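Local coordinates for probable ribosomal RNA small subunit methyltransferase (Thermus thermophilus, PDB 3DMH), which methylates the N2 atom of a guanosine in 16S ribosomal RNA, with S-adenosylmethionine as the methyl donor, at residues A[222-227]-A[252-257]; A[70-75]-A[95-100]; A[39-44]-A[160-165]; A[61-66]-A[102-107]. All coordinates share one frame; numbering follows the deposited sequence.

Interaction 1 (A[222-227]-A[252-257])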
loop_
_atom_site.group_PDB
_atom_site.type_symbol
_atom_site.label_atom_id
_atom_site.label_comp_id
_atom_site.label_asym_id
_atom_site.label_seq_id
_atom_site.Cartn_x
_atom_site.Cartn_y
_atom_site.Cartn_z
ATOM N N ALA A 222 13.579 12.875 -17.665
ATOM C CA ALA A 222 14.940 13.123 -17.188
ATOM C C ALA A 222 15.831 11.915 -17.476
ATOM O O ALA A 222 16.981 12.065 -17.895
ATOM C CB ALA A 222 14.941 13.431 -15.698
ATOM N N LEU A 223 15.272 10.726 -17.251
ATOM C CA LEU A 223 15.972 9.470 -17.483
ATOM C C LEU A 223 16.346 9.307 -18.944
ATOM O O LEU A 223 17.509 9.052 -19.260
ATOM C CB LEU A 223 15.123 8.277 -17.000
ATOM C CG LEU A 223 15.751 6.878 -17.057
ATOM C CD1 LEU A 223 15.217 6.029 -15.918
ATOM C CD2 LEU A 223 15.500 6.193 -18.403
ATOM N N GLN A 224 15.369 9.480 -19.836
ATOM C CA GLN A 224 15.637 9.325 -21.265
ATOM C C GLN A 224 16.629 10.373 -21.782
ATOM O O GLN A 224 17.460 10.073 -22.641
ATOM C CB GLN A 224 14.360 9.333 -22.107
ATOM C CG GLN A 224 14.660 9.163 -23.607
ATOM C CD GLN A 224 13.487 8.694 -24.439
ATOM O OE1 GLN A 224 12.907 9.466 -25.204
ATOM N NE2 GLN A 224 13.144 7.418 -24.316
ATOM N N GLU A 225 16.556 11.590 -21.249
ATOM C CA GLU A 225 17.483 12.651 -21.669
ATOM C C GLU A 225 18.909 12.333 -21.229
ATOM O O GLU A 225 19.867 12.570 -21.972
ATOM C CB GLU A 225 17.057 14.014 -21.119
ATOM C CG GLU A 225 15.821 14.594 -21.792
ATOM C CD GLU A 225 15.286 15.840 -21.107
ATOM O OE1 GLU A 225 15.837 16.252 -20.060
ATOM O OE2 GLU A 225 14.303 16.412 -21.627
ATOM N N ARG A 226 19.036 11.788 -20.023
ATOM C CA ARG A 226 20.327 11.454 -19.436
ATOM C C ARG A 226 20.965 10.228 -20.096
ATOM O O ARG A 226 22.150 10.259 -20.450
ATOM C CB ARG A 226 20.155 11.233 -17.928
ATOM C CG ARG A 226 21.384 10.726 -17.183
ATOM C CD ARG A 226 22.174 11.857 -16.577
ATOM N NE ARG A 226 23.472 11.405 -16.088
ATOM C CZ ARG A 226 24.357 12.182 -15.470
ATOM N NH1 ARG A 226 24.080 13.463 -15.246
ATOM N NH2 ARG A 226 25.518 11.676 -15.071
ATOM N N LEU A 227 20.180 9.165 -20.273
ATOM C CA LEU A 227 20.705 7.871 -20.735
ATOM C C LEU A 227 20.507 7.605 -22.231
ATOM O O LEU A 227 21.147 6.710 -22.789
ATOM C CB LEU A 227 20.096 6.710 -19.928
ATOM C CG LEU A 227 20.133 6.766 -18.397
ATOM C CD1 LEU A 227 19.553 5.489 -17.814
ATOM C CD2 LEU A 227 21.530 7.001 -17.845
ATOM N N ALA A 252 10.157 -1.316 -19.268
ATOM C CA ALA A 252 10.099 -2.655 -19.887
ATOM C C ALA A 252 9.996 -2.528 -21.396
ATOM O O ALA A 252 10.658 -3.262 -22.139
ATOM C CB ALA A 252 8.925 -3.467 -19.353
ATOM N N ARG A 253 9.165 -1.586 -21.840
ATOM C CA ARG A 253 9.007 -1.319 -23.279
ATOM C C ARG A 253 10.329 -0.885 -23.926
ATOM O O ARG A 253 10.615 -1.248 -25.072
ATOM C CB ARG A 253 7.900 -0.282 -23.520
ATOM C CG ARG A 253 7.590 0.092 -24.991
ATOM C CD ARG A 253 7.148 -1.086 -25.838
ATOM N NE ARG A 253 5.904 -1.724 -25.396
ATOM C CZ ARG A 253 4.682 -1.211 -25.532
ATOM N NH1 ARG A 253 4.502 -0.011 -26.083
ATOM N NH2 ARG A 253 3.631 -1.909 -25.109
ATOM N N MET A 254 11.132 -0.143 -23.171
ATOM C CA MET A 254 12.452 0.308 -23.613
ATOM C C MET A 254 13.505 -0.805 -23.576
ATOM O O MET A 254 14.656 -0.578 -23.951
ATOM C CB MET A 254 12.927 1.521 -22.798
ATOM C CG MET A 254 12.070 2.788 -22.930
ATOM S SD MET A 254 12.453 4.055 -21.683
ATOM C CE MET A 254 13.940 4.783 -22.358
ATOM N N GLY A 255 13.118 -2.001 -23.139
ATOM C CA GLY A 255 13.996 -3.175 -23.215
ATOM C C GLY A 255 14.768 -3.503 -21.946
ATOM O O GLY A 255 15.678 -4.345 -21.968
ATOM N N ALA A 256 14.432 -2.824 -20.851
ATOM C CA ALA A 256 15.023 -3.114 -19.555
ATOM C C ALA A 256 14.461 -4.416 -19.008
ATOM O O ALA A 256 13.318 -4.795 -19.319
ATOM C CB ALA A 256 14.727 -1.978 -18.575
ATOM N N GLU A 257 15.253 -5.091 -18.180
ATOM C CA GLU A 257 14.781 -6.244 -17.414
ATOM C C GLU A 257 14.384 -5.754 -16.020
ATOM O O GLU A 257 15.232 -5.617 -15.138
ATOM C CB GLU A 257 15.871 -7.320 -17.354
ATOM C CG GLU A 257 16.428 -7.669 -18.740
ATOM C CD GLU A 257 17.552 -8.698 -18.730
ATOM O OE1 GLU A 257 17.804 -9.335 -17.687
ATOM O OE2 GLU A 257 18.186 -8.878 -19.792
#
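Met254 reaches across to Gln224 and Leu223 almost entirely with its terminal methyl. Its CB points toward helix 214-227, yet neither CB nor CG comes close to that helix. CG lies anti to the carbonyl carbon (chi1 -63°), and the chain runs straight on to SD, which stops 4.3 Å from Gln224 NE2. A bend at chi3 (79°) then swings CE to 3.4 Å from Gln224 NE2, a van der Waals contact between methyl and amide nitrogen. On its other flank the same CE is 4.5 Å from Leu223 CD2, a looser apolar contact.

Met254 directly follows helix 248-253, which connects the parallel neighbouring strands 236-240 and 257-262 in a beta-alpha-beta crossover of the Rossmann-like methyltransferase domain. A Schellman motif closes that helix: Gly255, with positive phi, is the first residue to leave helical geometry, and its N bonds to Ala252 O at 2.9 Å. Gln224 comes from the helix that precedes the crossover, and its long extended chain carries the amide out to the sulfur-bearing side chain. Val232, in a loop, touches both Leu223 and Met254, while Leu223 also packs on Phe337 and Val303 of the sheet.

Interaction 2 (A[70-75]-A[95-100])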
loop_
_atom_site.group_PDB
_atom_site.type_symbol
_atom_site.label_atom_id
_atom_site.label_comp_id
_atom_site.label_asym_id
_atom_site.label_seq_id
_atom_site.Cartn_x
_atom_site.Cartn_y
_atom_site.Cartn_z
ATOM N N GLU A 70 -9.994 -14.460 11.294
ATOM C CA GLU A 70 -9.240 -14.418 10.039
ATOM C C GLU A 70 -8.997 -12.945 9.707
ATOM O O GLU A 70 -9.757 -12.066 10.120
ATOM C CB GLU A 70 -10.036 -15.121 8.939
ATOM C CG GLU A 70 -9.393 -15.107 7.540
ATOM C CD GLU A 70 -8.047 -15.816 7.483
ATOM O OE1 GLU A 70 -8.035 -16.972 6.994
ATOM O OE2 GLU A 70 -7.018 -15.243 7.920
ATOM N N ARG A 71 -7.916 -12.672 8.989
ATOM C CA ARG A 71 -7.517 -11.289 8.678
ATOM C C ARG A 71 -7.105 -11.248 7.234
ATOM O O ARG A 71 -6.298 -12.081 6.823
ATOM C CB ARG A 71 -6.330 -10.869 9.551
ATOM C CG ARG A 71 -6.609 -10.953 11.043
ATOM C CD ARG A 71 -5.300 -10.798 11.850
ATOM N NE ARG A 71 -5.641 -10.837 13.278
ATOM C CZ ARG A 71 -5.895 -11.955 13.958
ATOM N NH1 ARG A 71 -5.788 -13.170 13.390
ATOM N NH2 ARG A 71 -6.253 -11.863 15.228
ATOM N N LEU A 72 -7.654 -10.306 6.472
ATOM C CA LEU A 72 -7.231 -10.130 5.069
ATOM C C LEU A 72 -6.462 -8.831 4.960
ATOM O O LEU A 72 -7.009 -7.769 5.260
ATOM C CB LEU A 72 -8.460 -10.102 4.130
ATOM C CG LEU A 72 -9.391 -11.324 4.259
ATOM C CD1 LEU A 72 -10.421 -11.245 3.142
ATOM C CD2 LEU A 72 -8.679 -12.658 4.206
ATOM N N GLU A 73 -5.220 -8.903 4.477
ATOM C CA GLU A 73 -4.378 -7.728 4.491
ATOM C C GLU A 73 -3.610 -7.585 3.178
ATOM O O GLU A 73 -3.093 -8.569 2.621
ATOM C CB GLU A 73 -3.433 -7.823 5.674
ATOM C CG GLU A 73 -2.391 -6.700 5.791
ATOM C CD GLU A 73 -3.022 -5.326 5.837
ATOM O OE1 GLU A 73 -3.752 -5.027 6.799
ATOM O OE2 GLU A 73 -2.813 -4.498 4.919
ATOM N N THR A 74 -3.580 -6.349 2.680
ATOM C CA THR A 74 -2.925 -6.047 1.414
ATOM C C THR A 74 -1.462 -5.628 1.536
ATOM O O THR A 74 -0.710 -5.732 0.561
ATOM C CB THR A 74 -3.660 -4.915 0.651
ATOM O OG1 THR A 74 -3.801 -3.800 1.542
ATOM C CG2 THR A 74 -5.064 -5.354 0.254
ATOM N N SER A 75 -1.066 -5.138 2.721
ATOM C CA SER A 75 0.297 -4.655 2.912
ATOM C C SER A 75 1.231 -5.768 3.310
ATOM O O SER A 75 1.023 -6.451 4.317
ATOM C CB SER A 75 0.299 -3.566 3.986
ATOM O OG SER A 75 1.618 -3.343 4.524
ATOM N N TRP A 95 -12.273 -7.724 -0.741
ATOM C CA TRP A 95 -13.334 -8.369 -1.508
ATOM C C TRP A 95 -13.050 -9.811 -1.943
ATOM O O TRP A 95 -13.845 -10.426 -2.681
ATOM C CB TRP A 95 -13.732 -7.511 -2.712
ATOM C CG TRP A 95 -12.577 -7.123 -3.568
ATOM C CD1 TRP A 95 -12.066 -7.831 -4.610
ATOM C CD2 TRP A 95 -11.795 -5.924 -3.465
ATOM N NE1 TRP A 95 -11.018 -7.148 -5.181
ATOM C CE2 TRP A 95 -10.821 -5.978 -4.490
ATOM C CE3 TRP A 95 -11.821 -4.813 -2.607
ATOM C CZ2 TRP A 95 -9.877 -4.952 -4.692
ATOM C CZ3 TRP A 95 -10.877 -3.784 -2.806
ATOM C CH2 TRP A 95 -9.919 -3.870 -3.835
ATOM N N GLU A 96 -11.937 -10.357 -1.472
ATOM C CA GLU A 96 -11.664 -11.776 -1.645
ATOM C C GLU A 96 -12.253 -12.585 -0.489
ATOM O O GLU A 96 -12.120 -13.810 -0.472
ATOM C CB GLU A 96 -10.167 -12.048 -1.836
ATOM C CG GLU A 96 -9.672 -11.577 -3.214
ATOM C CD GLU A 96 -8.179 -11.751 -3.422
ATOM O OE1 GLU A 96 -7.427 -11.631 -2.424
ATOM O OE2 GLU A 96 -7.777 -12.014 -4.582
ATOM N N ALA A 97 -12.923 -11.911 0.450
ATOM C CA ALA A 97 -13.535 -12.583 1.597
ATOM C C ALA A 97 -14.578 -13.609 1.166
ATOM O O ALA A 97 -15.333 -13.370 0.238
ATOM C CB ALA A 97 -14.165 -11.572 2.549
ATOM N N ALA A 98 -14.576 -14.748 1.851
ATOM C CA ALA A 98 -15.580 -15.795 1.662
ATOM C C ALA A 98 -16.984 -15.285 1.995
ATOM O O ALA A 98 -17.209 -14.688 3.053
ATOM C CB ALA A 98 -15.230 -17.004 2.522
ATOM N N ALA A 99 -17.943 -15.527 1.114
ATOM C CA ALA A 99 -19.286 -15.022 1.340
ATOM C C ALA A 99 -20.056 -15.854 2.384
ATOM O O ALA A 99 -20.033 -17.101 2.361
ATOM C CB ALA A 99 -20.049 -14.958 0.019
ATOM N N GLY A 100 -20.707 -15.150 3.316
ATOM C CA GLY A 100 -21.647 -15.744 4.281
ATOM C C GLY A 100 -21.035 -16.640 5.341
ATOM O O GLY A 100 -21.748 -17.445 5.965
#
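Leu72 meets Ala97 through a side chain set by two torsions: CG lies anti to the carbonyl carbon (chi1 -55°), and CD1 continues the chain anti to CA (chi2 -172°). This stretched-out form sends CD1 from strand 68-73 to the loop that leads into strand 102-108. The methyl comes to rest against the backbone of Ala97 as much as against its side chain, with CD1 3.7 Å from Ala97 N, 3.7 Å from Ala97 CA and 3.8 Å from Ala97 CB. It also lies 4.3 Å from Glu96 C, at the fringe of the contact. Leu50 of the adjoining strand 48-51 touches both Leu72 and Ala97, and Ala128 of helix 115-128 touches Ala97, so the loop is laid over one face of the sheet.

Two glutamates of the same strand, Glu70 and Glu73, are engaged in other ways. Glu70 OE2 accepts the N-H of Arg71 at 2.9 Å, and Glu73 OE2 takes that of Ser75, in each case with the anti lone pair. Ser75 is the N-cap of helix 76-84, its OG bonding to Ala78 N and also to Asp263 OD2 in the other half of the molecule. Between strand and loop, by contrast, a single methyl does the touching; such a contact is dispersive and buries some apolar surface, with no directional bond to set its angle.

Interaction 3 (A[39-44]-A[160-165])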
loop_
_atom_site.group_PDB
_atom_site.type_symbol
_atom_site.label_atom_id
_atom_site.label_comp_id
_atom_site.label_asym_id
_atom_site.label_seq_id
_atom_site.Cartn_x
_atom_site.Cartn_y
_atom_site.Cartn_z
ATOM N N GLN A 39 -9.864 -1.239 19.378
ATOM C CA GLN A 39 -9.334 -2.192 20.340
ATOM C C GLN A 39 -10.032 -2.022 21.698
ATOM O O GLN A 39 -10.237 -2.996 22.425
ATOM C CB GLN A 39 -7.805 -2.056 20.463
ATOM C CG GLN A 39 -7.132 -3.108 21.351
ATOM C CD GLN A 39 -7.184 -2.792 22.858
ATOM O OE1 GLN A 39 -7.058 -3.693 23.690
ATOM N NE2 GLN A 39 -7.382 -1.523 23.206
ATOM N N LYS A 40 -10.401 -0.783 22.027
ATOM C CA LYS A 40 -11.153 -0.504 23.261
ATOM C C LYS A 40 -12.619 -0.915 23.217
ATOM O O LYS A 40 -13.279 -0.923 24.256
ATOM C CB LYS A 40 -11.067 0.985 23.626
ATOM C CG LYS A 40 -9.683 1.416 24.005
ATOM C CD LYS A 40 -9.634 2.895 24.255
ATOM C CE LYS A 40 -8.277 3.292 24.805
ATOM N NZ LYS A 40 -8.357 4.636 25.449
ATOM N N THR A 41 -13.118 -1.263 22.031
ATOM C CA THR A 41 -14.566 -1.406 21.793
ATOM C C THR A 41 -14.997 -2.825 21.426
ATOM O O THR A 41 -16.052 -3.301 21.886
ATOM C CB THR A 41 -15.052 -0.414 20.706
ATOM O OG1 THR A 41 -14.659 0.918 21.062
ATOM C CG2 THR A 41 -16.577 -0.447 20.540
ATOM N N VAL A 42 -14.209 -3.495 20.585
ATOM C CA VAL A 42 -14.676 -4.769 20.017
ATOM C C VAL A 42 -14.897 -5.856 21.078
ATOM O O VAL A 42 -14.067 -6.049 21.977
ATOM C CB VAL A 42 -13.740 -5.301 18.929
ATOM C CG1 VAL A 42 -13.681 -4.329 17.774
ATOM C CG2 VAL A 42 -12.358 -5.514 19.497
ATOM N N GLU A 43 -16.028 -6.551 20.948
ATOM C CA GLU A 43 -16.412 -7.657 21.822
ATOM C C GLU A 43 -16.767 -8.859 20.953
ATOM O O GLU A 43 -17.284 -8.686 19.849
ATOM C CB GLU A 43 -17.664 -7.286 22.632
ATOM C CG GLU A 43 -17.610 -5.931 23.322
ATOM C CD GLU A 43 -17.138 -6.022 24.746
ATOM O OE1 GLU A 43 -17.198 -7.134 25.319
ATOM O OE2 GLU A 43 -16.718 -4.981 25.301
ATOM N N PRO A 44 -16.490 -10.083 21.438
ATOM C CA PRO A 44 -16.880 -11.268 20.673
ATOM C C PRO A 44 -18.375 -11.341 20.362
ATOM O O PRO A 44 -19.228 -10.935 21.178
ATOM C CB PRO A 44 -16.471 -12.433 21.580
ATOM C CG PRO A 44 -15.386 -11.889 22.414
ATOM C CD PRO A 44 -15.757 -10.444 22.669
ATOM N N VAL A 160 -25.483 1.676 14.976
ATOM C CA VAL A 160 -25.383 2.695 16.007
ATOM C C VAL A 160 -23.917 2.887 16.412
ATOM O O VAL A 160 -23.147 1.926 16.468
ATOM C CB VAL A 160 -26.260 2.318 17.248
ATOM C CG1 VAL A 160 -25.856 0.958 17.838
ATOM C CG2 VAL A 160 -26.217 3.412 18.316
ATOM N N VAL A 161 -23.544 4.134 16.677
ATOM C CA VAL A 161 -22.244 4.451 17.258
ATOM C C VAL A 161 -22.140 3.886 18.673
ATOM O O VAL A 161 -22.992 4.162 19.537
ATOM C CB VAL A 161 -21.986 5.985 17.262
ATOM C CG1 VAL A 161 -20.805 6.331 18.157
ATOM C CG2 VAL A 161 -21.749 6.484 15.837
ATOM N N VAL A 162 -21.107 3.084 18.904
ATOM C CA VAL A 162 -20.868 2.469 20.203
ATOM C C VAL A 162 -19.618 2.994 20.930
ATOM O O VAL A 162 -19.336 2.563 22.045
ATOM C CB VAL A 162 -20.854 0.913 20.113
ATOM C CG1 VAL A 162 -22.252 0.374 19.745
ATOM C CG2 VAL A 162 -19.798 0.449 19.102
ATOM N N ARG A 163 -18.873 3.912 20.303
ATOM C CA ARG A 163 -17.747 4.581 20.971
ATOM C C ARG A 163 -17.365 5.869 20.241
ATOM O O ARG A 163 -17.442 5.945 19.015
ATOM C CB ARG A 163 -16.532 3.644 21.108
ATOM C CG ARG A 163 -15.595 3.959 22.281
ATOM C CD ARG A 163 -16.201 3.648 23.653
ATOM N NE ARG A 163 -16.626 2.255 23.764
ATOM C CZ ARG A 163 -16.045 1.336 24.534
ATOM N NH1 ARG A 163 -14.995 1.648 25.292
ATOM N NH2 ARG A 163 -16.528 0.102 24.550
ATOM N N ARG A 164 -16.995 6.881 21.019
ATOM C CA ARG A 164 -16.671 8.216 20.514
ATOM C C ARG A 164 -15.437 8.717 21.259
ATOM O O ARG A 164 -15.330 8.560 22.476
ATOM C CB ARG A 164 -17.852 9.189 20.709
ATOM C CG ARG A 164 -19.065 8.969 19.767
ATOM C CD ARG A 164 -20.274 9.895 20.091
ATOM N NE ARG A 164 -21.429 9.717 19.186
ATOM C CZ ARG A 164 -22.550 9.054 19.495
ATOM N NH1 ARG A 164 -22.699 8.503 20.693
ATOM N NH2 ARG A 164 -23.539 8.947 18.611
ATOM N N GLU A 165 -14.496 9.301 20.521
ATOM C CA GLU A 165 -13.323 9.927 21.117
ATOM C C GLU A 165 -12.861 10.991 20.140
ATOM O O GLU A 165 -12.295 10.670 19.100
ATOM C CB GLU A 165 -12.205 8.902 21.380
ATOM C CG GLU A 165 -10.925 9.506 21.985
ATOM C CD GLU A 165 -11.082 9.891 23.446
ATOM O OE1 GLU A 165 -11.636 9.078 24.216
ATOM O OE2 GLU A 165 -10.655 11.006 23.827
HETATM O O HOH W 1 -15.787 -1.763 26.185
HETATM O O HOH W 2 -10.923 6.070 24.278
HETATM O O HOH W 3 -18.484 -2.152 22.943
#
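A classic beta bulge, with Val162 and Arg163 both facing Val170 of strand 168-174, interrupts the outermost strand 159-165; at this point helix 33-41 packs on the strand through Thr41. Thr41 CG2 packs against Val162 CG2 at 3.6 Å. Thr41 OG1, which is hydrogen-bonded to Leu37 O, lies 3.3 Å from Arg163 CB and sits above one face of the guanidinium, displaced toward its rim.

Arg163 doubles back on itself, bent at chi2 (70°) and chi3 (57°), and this lets its NE donate to the carbonyl of the preceding residue, Val162 O, at 3.2 Å, nearly within the guanidinium plane. At the edge of the group NH2 donates to water 1 at 2.6 Å, and that water in turn reaches Glu43 OE2 weakly. Replacing Arg163 by a leucine would probably leave Val162 O without this donor and water 1 without the NH2 group it accepts from. Water 3, held by Thr41 O at 2.9 Å, is a weaker neighbour of NH2.

Lys40 and Glu165 carry opposite charges but do not touch directly; water 2 accepts from Lys40 NZ at 3.2 Å and donates to Glu165 OE1 at 3.1 Å.

Interaction 4 (A[61-66]-A[102-107])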
loop_
_atom_site.group_PDB
_atom_site.type_symbol
_atom_site.label_atom_id
_atom_site.label_comp_id
_atom_site.label_asym_id
_atom_site.label_seq_id
_atom_site.Cartn_x
_atom_site.Cartn_y
_atom_site.Cartn_z
ATOM N N LEU A 61 -7.565 -7.309 18.027
ATOM C CA LEU A 61 -6.825 -8.225 18.926
ATOM C C LEU A 61 -7.643 -8.775 20.103
ATOM O O LEU A 61 -7.424 -9.922 20.508
ATOM C CB LEU A 61 -5.524 -7.607 19.425
ATOM C CG LEU A 61 -4.489 -8.585 20.005
ATOM C CD1 LEU A 61 -4.041 -9.622 18.977
ATOM C CD2 LEU A 61 -3.286 -7.791 20.470
ATOM N N PRO A 62 -8.571 -7.975 20.662
ATOM C CA PRO A 62 -9.377 -8.524 21.775
ATOM C C PRO A 62 -10.157 -9.792 21.434
ATOM O O PRO A 62 -10.538 -10.540 22.346
ATOM C CB PRO A 62 -10.326 -7.366 22.134
ATOM C CG PRO A 62 -9.540 -6.138 21.758
ATOM C CD PRO A 62 -8.863 -6.540 20.448
ATOM N N LEU A 63 -10.407 -10.039 20.138
ATOM C CA LEU A 63 -11.157 -11.222 19.704
ATOM C C LEU A 63 -10.297 -12.488 19.660
ATOM O O LEU A 63 -10.821 -13.593 19.674
ATOM C CB LEU A 63 -11.774 -10.981 18.314
ATOM C CG LEU A 63 -12.613 -9.706 18.170
ATOM C CD1 LEU A 63 -13.114 -9.562 16.730
ATOM C CD2 LEU A 63 -13.819 -9.665 19.145
ATOM N N GLU A 64 -8.970 -12.304 19.615
ATOM C CA GLU A 64 -8.050 -13.434 19.476
ATOM C C GLU A 64 -8.140 -14.326 20.716
ATOM O O GLU A 64 -8.142 -13.853 21.846
ATOM C CB GLU A 64 -6.615 -12.914 19.210
ATOM C CG GLU A 64 -5.544 -14.005 18.923
ATOM C CD GLU A 64 -5.653 -14.685 17.555
ATOM O OE1 GLU A 64 -6.462 -14.276 16.667
ATOM O OE2 GLU A 64 -4.894 -15.663 17.358
ATOM N N GLY A 65 -8.296 -15.625 20.498
ATOM C CA GLY A 65 -8.416 -16.539 21.633
ATOM C C GLY A 65 -9.826 -16.723 22.174
ATOM O O GLY A 65 -10.083 -17.675 22.915
ATOM N N ARG A 66 -10.738 -15.815 21.818
ATOM C CA ARG A 66 -12.159 -15.936 22.181
ATOM C C ARG A 66 -13.040 -16.349 20.991
ATOM O O ARG A 66 -14.142 -16.886 21.161
ATOM C CB ARG A 66 -12.649 -14.621 22.773
ATOM C CG ARG A 66 -11.919 -14.256 24.064
ATOM C CD ARG A 66 -12.934 -13.916 25.138
ATOM N NE ARG A 66 -13.111 -12.477 25.253
ATOM C CZ ARG A 66 -14.195 -11.894 25.755
ATOM N NH1 ARG A 66 -15.229 -12.620 26.164
ATOM N NH2 ARG A 66 -14.254 -10.575 25.828
ATOM N N TYR A 102 -19.000 -15.709 8.047
ATOM C CA TYR A 102 -18.543 -15.046 9.283
ATOM C C TYR A 102 -19.690 -14.510 10.095
ATOM O O TYR A 102 -20.712 -14.100 9.554
ATOM C CB TYR A 102 -17.568 -13.901 8.960
ATOM C CG TYR A 102 -16.359 -14.428 8.253
ATOM C CD1 TYR A 102 -15.290 -14.960 8.960
ATOM C CD2 TYR A 102 -16.320 -14.466 6.854
ATOM C CE1 TYR A 102 -14.192 -15.486 8.307
ATOM C CE2 TYR A 102 -15.223 -14.990 6.188
ATOM C CZ TYR A 102 -14.165 -15.504 6.928
ATOM O OH TYR A 102 -13.061 -16.028 6.284
ATOM N N ASP A 103 -19.514 -14.522 11.410
ATOM C CA ASP A 103 -20.498 -13.954 12.330
ATOM C C ASP A 103 -20.210 -12.480 12.663
ATOM O O ASP A 103 -21.125 -11.716 13.005
ATOM C CB ASP A 103 -20.507 -14.762 13.628
ATOM C CG ASP A 103 -20.673 -16.241 13.385
ATOM O OD1 ASP A 103 -21.710 -16.630 12.806
ATOM O OD2 ASP A 103 -19.780 -17.013 13.797
ATOM N N LEU A 104 -18.939 -12.088 12.550
ATOM C CA LEU A 104 -18.507 -10.752 12.921
ATOM C C LEU A 104 -17.444 -10.264 11.968
ATOM O O LEU A 104 -16.538 -11.024 11.637
ATOM C CB LEU A 104 -17.924 -10.787 14.344
ATOM C CG LEU A 104 -17.545 -9.457 14.993
ATOM C CD1 LEU A 104 -18.753 -8.578 15.244
ATOM C CD2 LEU A 104 -16.807 -9.704 16.317
ATOM N N VAL A 105 -17.561 -9.010 11.540
ATOM C CA VAL A 105 -16.506 -8.383 10.724
ATOM C C VAL A 105 -16.011 -7.134 11.440
ATOM O O VAL A 105 -16.793 -6.401 12.050
ATOM C CB VAL A 105 -17.014 -8.063 9.284
ATOM C CG1 VAL A 105 -15.982 -7.251 8.488
ATOM C CG2 VAL A 105 -17.335 -9.338 8.553
ATOM N N VAL A 106 -14.698 -6.905 11.362
ATOM C CA VAL A 106 -14.087 -5.688 11.883
ATOM C C VAL A 106 -13.497 -4.910 10.710
ATOM O O VAL A 106 -12.729 -5.462 9.921
ATOM C CB VAL A 106 -12.999 -6.012 12.925
ATOM C CG1 VAL A 106 -12.315 -4.719 13.378
ATOM C CG2 VAL A 106 -13.645 -6.730 14.148
ATOM N N LEU A 107 -13.878 -3.638 10.572
ATOM C CA LEU A 107 -13.347 -2.818 9.476
ATOM C C LEU A 107 -13.025 -1.413 9.968
ATOM O O LEU A 107 -13.931 -0.587 10.214
ATOM C CB LEU A 107 -14.333 -2.766 8.295
ATOM C CG LEU A 107 -13.996 -1.832 7.132
ATOM C CD1 LEU A 107 -12.700 -2.285 6.458
ATOM C CD2 LEU A 107 -15.123 -1.861 6.147
#
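Leu63 closes the 3-10 segment 61-63 facing strand 104-107, its CA 10.0 Å from the CA of Leu104, a separation that only side chains can bridge. The turn is secured by its own backbone: Glu64 N bonds to Leu61 O, and Arg66 N to Leu63 O. Strand alternation puts Leu104 and Val106 on the face toward Leu63, whereas Val105 points the other way, onto Ala125 of helix 115-128.

Leu63 does the bridging with its branched end. CG lies anti to the carbonyl carbon (chi1 -53°) and CD1 anti to CA (chi2 178°), an extended form that brings CD1 up to both strand residues. There CD1 is 3.7 Å from Leu104 CD2 and 3.9 Å from Val106 CG2. The second methyl, CD2, adds a looser approach of 4.1 Å to the same Leu104 CD2. Leu63 and Leu104 pass at a slant, while Leu63 and Val106 meet end-on, methyl to methyl.

All three residues are buried, and Val69 and Tyr136 of nearby strands add to the apolar surroundings. At Asp103 the chain turns a corner, and its carboxylate forms salt bridges to Arg48 and Arg130. The strand order 3-2-1-4-5-7-6, with this loop on one face of strand 102-108 and helix 115-128 on the other, is consistent with the layered Rossmann-like fold of class I methyltransferases.

How the interactions relate
From the N terminus, 39-44 opens interaction 3, 61-66 opens interaction 4 and 70-75 opens interaction 2. They close in reverse order, at 95-100, 102-107 and 160-165, so the three loops sit one within another and none cross. All belong to the N-terminal sheet: interaction 2 ties a loop to strand 68-73, interaction 4 a turn to strand 102-108, and interaction 3 a helix to the edge strand. Interaction 4 touches both neighbours, through the Arg71-Glu64 salt bridge and through Leu63 against Glu43 and Pro44. Interaction 1, its centre about 38 Å from that of interaction 2, closes a separate short loop afterwards, from 222-227 to 252-257, in the C-terminal methyltransferase domain, whose sheet repeats the strand order.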